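Local coordinates for protein pyruvate kinase (Pseudomonas aeruginosa, PDB 6QXL) that probably catalyses the last step of glycolysis, transferring the phosphoryl group of phosphoenolpyruvate to ADP to give pyruvate and ATP, at residues 4-12 and 25-36. Sequence-based numbering, arbitrary orientation.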
loop_
_atom_site.group_PDB
_atom_site.type_symbol
_atom_site.label_atom_id
_atom_site.label_comp_id
_atom_site.label_asym_id
_atom_site.label_seq_id
_atom_site.Cartn_x
_atom_site.Cartn_y
_atom_site.Cartn_z
ATOM N N ARG A 4 29.565 -9.599 -4.531
ATOM C CA ARG A 4 29.169 -8.713 -3.437
ATOM C C ARG A 4 28.944 -7.301 -3.967
ATOM O O ARG A 4 29.705 -6.811 -4.777
ATOM C CB ARG A 4 30.237 -8.686 -2.350
ATOM C CG ARG A 4 30.142 -7.527 -1.360
ATOM C CD ARG A 4 31.127 -7.738 -0.223
ATOM N NE ARG A 4 32.493 -7.897 -0.697
ATOM C CZ ARG A 4 33.343 -6.908 -0.927
ATOM N NH1 ARG A 4 33.015 -5.632 -0.735
ATOM N NH2 ARG A 4 34.581 -7.200 -1.341
ATOM N N ARG A 5 27.893 -6.662 -3.481
ATOM C CA ARG A 5 27.537 -5.314 -3.865
ATOM C C ARG A 5 27.905 -4.264 -2.841
ATOM O O ARG A 5 28.253 -3.141 -3.203
ATOM C CB ARG A 5 26.039 -5.233 -4.140
ATOM C CG ARG A 5 25.566 -6.154 -5.274
ATOM C CD ARG A 5 24.021 -6.112 -5.372
ATOM N NE ARG A 5 23.495 -4.847 -5.878
ATOM C CZ ARG A 5 23.502 -4.482 -7.156
ATOM N NH1 ARG A 5 24.023 -5.261 -8.091
ATOM N NH2 ARG A 5 22.993 -3.310 -7.521
ATOM N N THR A 6 27.801 -4.595 -1.557
ATOM C CA THR A 6 28.127 -3.637 -0.504
ATOM C C THR A 6 29.634 -3.491 -0.432
ATOM O O THR A 6 30.361 -4.485 -0.523
ATOM C CB THR A 6 27.539 -4.096 0.846
ATOM O OG1 THR A 6 26.128 -4.317 0.686
ATOM C CG2 THR A 6 27.762 -3.048 1.913
ATOM N N LYS A 7 30.103 -2.260 -0.268
ATOM C CA LYS A 7 31.535 -1.992 -0.353
ATOM C C LYS A 7 32.158 -1.951 1.026
ATOM O O LYS A 7 31.495 -1.657 2.005
ATOM C CB LYS A 7 31.793 -0.698 -1.114
ATOM C CG LYS A 7 31.190 -0.681 -2.512
ATOM C CD LYS A 7 31.709 -1.829 -3.400
ATOM C CE LYS A 7 31.157 -1.742 -4.824
ATOM N NZ LYS A 7 31.576 -0.476 -5.517
ATOM N N ILE A 8 33.454 -2.270 1.084
ATOM C CA ILE A 8 34.191 -2.384 2.342
ATOM C C ILE A 8 35.275 -1.322 2.430
ATOM O O ILE A 8 36.149 -1.258 1.576
ATOM C CB ILE A 8 34.825 -3.768 2.484
ATOM C CG1 ILE A 8 33.720 -4.834 2.613
ATOM C CG2 ILE A 8 35.753 -3.793 3.697
ATOM C CD1 ILE A 8 34.197 -6.291 2.602
ATOM N N VAL A 9 35.209 -0.502 3.469
ATOM C CA VAL A 9 36.249 0.466 3.776
ATOM C C VAL A 9 37.126 -0.092 4.891
ATOM O O VAL A 9 36.622 -0.445 5.959
ATOM C CB VAL A 9 35.653 1.781 4.255
ATOM C CG1 VAL A 9 36.754 2.797 4.513
ATOM C CG2 VAL A 9 34.655 2.297 3.237
ATOM N N ALA A 10 38.432 -0.167 4.643
ATOM C CA ALA A 10 39.388 -0.719 5.614
ATOM C C ALA A 10 40.371 0.370 5.998
ATOM O O ALA A 10 41.038 0.943 5.133
ATOM C CB ALA A 10 40.116 -1.908 5.033
ATOM N N THR A 11 40.446 0.659 7.295
ATOM C CA THR A 11 41.414 1.622 7.782
ATOM C C THR A 11 42.785 0.965 7.853
ATOM O O THR A 11 42.905 -0.170 8.306
ATOM C CB THR A 11 41.029 2.144 9.175
ATOM O OG1 THR A 11 39.783 2.838 9.090
ATOM C CG2 THR A 11 42.064 3.112 9.649
ATOM N N LEU A 12 43.807 1.691 7.414
ATOM C CA LEU A 12 45.185 1.196 7.487
ATOM C C LEU A 12 45.883 1.673 8.746
ATOM O O LEU A 12 45.546 2.713 9.324
ATOM C CB LEU A 12 45.988 1.628 6.272
ATOM C CG LEU A 12 45.342 1.234 4.941
ATOM C CD1 LEU A 12 46.246 1.701 3.809
ATOM C CD2 LEU A 12 45.037 -0.267 4.873
ATOM N N LEU A 25 44.894 -7.884 1.815
ATOM C CA LEU A 25 43.676 -7.107 1.965
ATOM C C LEU A 25 43.036 -6.791 0.609
ATOM O O LEU A 25 41.811 -6.848 0.462
ATOM C CB LEU A 25 43.941 -5.794 2.720
ATOM C CG LEU A 25 44.367 -5.821 4.177
ATOM C CD1 LEU A 25 44.653 -4.393 4.647
ATOM C CD2 LEU A 25 43.323 -6.502 5.038
ATOM N N ILE A 26 43.865 -6.436 -0.357
ATOM C CA ILE A 26 43.414 -6.195 -1.729
ATOM C C ILE A 26 42.753 -7.457 -2.271
ATOM O O ILE A 26 41.655 -7.396 -2.835
ATOM C CB ILE A 26 44.584 -5.745 -2.630
ATOM C CG1 ILE A 26 45.218 -4.459 -1.988
ATOM C CG2 ILE A 26 44.134 -5.502 -4.046
ATOM C CD1 ILE A 26 44.464 -3.272 -1.761
ATOM N N LEU A 27 43.402 -8.592 -2.086
ATOM C CA LEU A 27 42.842 -9.855 -2.573
ATOM C C LEU A 27 41.607 -10.278 -1.812
ATOM O O LEU A 27 40.765 -10.961 -2.364
ATOM C CB LEU A 27 43.877 -10.980 -2.533
ATOM C CG LEU A 27 45.028 -10.829 -3.504
ATOM C CD1 LEU A 27 46.211 -11.681 -3.005
ATOM C CD2 LEU A 27 44.609 -11.163 -4.940
ATOM N N ALA A 28 41.504 -9.891 -0.546
ATOM C CA ALA A 28 40.335 -10.247 0.251
ATOM C C ALA A 28 39.108 -9.414 -0.129
ATOM O O ALA A 28 37.983 -9.770 0.233
ATOM C CB ALA A 28 40.633 -10.113 1.733
ATOM N N GLY A 29 39.336 -8.301 -0.827
ATOM C CA GLY A 29 38.271 -7.544 -1.439
ATOM C C GLY A 29 38.051 -6.132 -0.951
ATOM O O GLY A 29 36.979 -5.578 -1.188
ATOM N N ILE A 30 39.012 -5.486 -0.310
ATOM C CA ILE A 30 38.736 -4.124 0.128
ATOM C C ILE A 30 38.432 -3.233 -1.071
ATOM O O ILE A 30 39.026 -3.375 -2.125
ATOM C CB ILE A 30 39.857 -3.512 0.988
ATOM C CG1 ILE A 30 41.157 -3.309 0.229
ATOM C CG2 ILE A 30 40.117 -4.359 2.228
ATOM C CD1 ILE A 30 41.953 -2.153 0.809
ATOM N N ASP A 31 37.488 -2.330 -0.911
ATOM C CA ASP A 31 37.139 -1.394 -1.970
ATOM C C ASP A 31 37.664 0.021 -1.687
ATOM O O ASP A 31 37.805 0.817 -2.613
ATOM C CB ASP A 31 35.615 -1.392 -2.185
ATOM C CG ASP A 31 35.037 -2.819 -2.357
ATOM O OD1 ASP A 31 35.182 -3.445 -3.459
ATOM O OD2 ASP A 31 34.441 -3.336 -1.368
ATOM N N VAL A 32 37.929 0.348 -0.423
ATOM C CA VAL A 32 38.434 1.676 -0.057
ATOM C C VAL A 32 39.407 1.531 1.110
ATOM O O VAL A 32 39.119 0.831 2.078
ATOM C CB VAL A 32 37.306 2.620 0.382
ATOM C CG1 VAL A 32 37.840 3.997 0.768
ATOM C CG2 VAL A 32 36.291 2.751 -0.717
ATOM N N ALA A 33 40.553 2.199 1.009
ATOM C CA ALA A 33 41.508 2.254 2.090
ATOM C C ALA A 33 41.398 3.617 2.742
ATOM O O ALA A 33 41.472 4.647 2.054
ATOM C CB ALA A 33 42.917 2.030 1.568
ATOM N N ARG A 34 41.212 3.624 4.065
ATOM C CA ARG A 34 41.080 4.864 4.816
ATOM C C ARG A 34 42.414 5.168 5.495
ATOM O O ARG A 34 42.999 4.302 6.153
ATOM C CB ARG A 34 39.965 4.728 5.864
ATOM C CG ARG A 34 39.888 5.835 6.910
ATOM C CD ARG A 34 38.605 5.678 7.701
ATOM N NE ARG A 34 38.544 6.627 8.825
ATOM C CZ ARG A 34 38.952 6.391 10.071
ATOM N NH1 ARG A 34 39.459 5.221 10.435
ATOM N NH2 ARG A 34 38.837 7.346 10.977
ATOM N N LEU A 35 42.874 6.397 5.331
ATOM C CA LEU A 35 44.106 6.855 5.924
ATOM C C LEU A 35 43.697 7.846 6.986
ATOM O O LEU A 35 43.208 8.941 6.664
ATOM C CB LEU A 35 44.999 7.522 4.876
ATOM C CG LEU A 35 45.193 6.753 3.570
ATOM C CD1 LEU A 35 46.147 7.568 2.683
ATOM C CD2 LEU A 35 45.777 5.374 3.770
ATOM N N ASN A 36 43.869 7.464 8.250
ATOM C CA ASN A 36 43.422 8.299 9.351
ATOM C C ASN A 36 44.527 9.269 9.704
ATOM O O ASN A 36 45.547 8.867 10.235
ATOM C CB ASN A 36 43.019 7.414 10.540
ATOM C CG ASN A 36 42.475 8.201 11.707
ATOM O OD1 ASN A 36 42.225 9.406 11.612
ATOM N ND2 ASN A 36 42.301 7.526 12.814
HETATM O O HOH W 1 35.381 -9.863 -2.005
#
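The first beta-alpha-beta unit of the pyruvate kinase TIM barrel brings strands 7-11 and 32-36 together as parallel neighbours, their axes 33° apart, with helix 19-28 as the crossover. V9 pairs with V32, A10 with A33 and T11 with R34; in the ladder of backbone bonds I8 O takes both D31 N and V32 N, followed by V32 O to A10 N (2.8 Å), A10 O to R34 N and R34 O to L12 N. Where the strands begin, D31 OD2 accepts twice: on its syn lone pair from R4 NH1 (2.8 Å), a salt bridge with OD2 in the guanidinium plane although the carboxylate is turned well out of it, and on its anti lone pair from I8 N (2.9 Å). R4 NH1 also donates to T6 O, while NH2 reaches O of G29 (2.9 Å), the positive-phi residue of the Schellman motif that ends the helix, so the guanidinium is held at its edge by both segments; I8 CD1 covers one face. D31 has a second salt bridge, from OD1 to R61. On the helix side, A10 CB meets I30 CG2 and L12 CD1 touches L35 CD2 (3.7 Å). V9, V32, T11 and R34 occupy the other face. With CG anti to the backbone N (chi1 168°), the extended R34 runs alongside T11, its NE bridged to D68 and its tip near the bound malonate; its NH1 donates to T11 OG1 at 2.8 Å, with an N-H...O angle of 160° and the oxygen in the guanidinium plane.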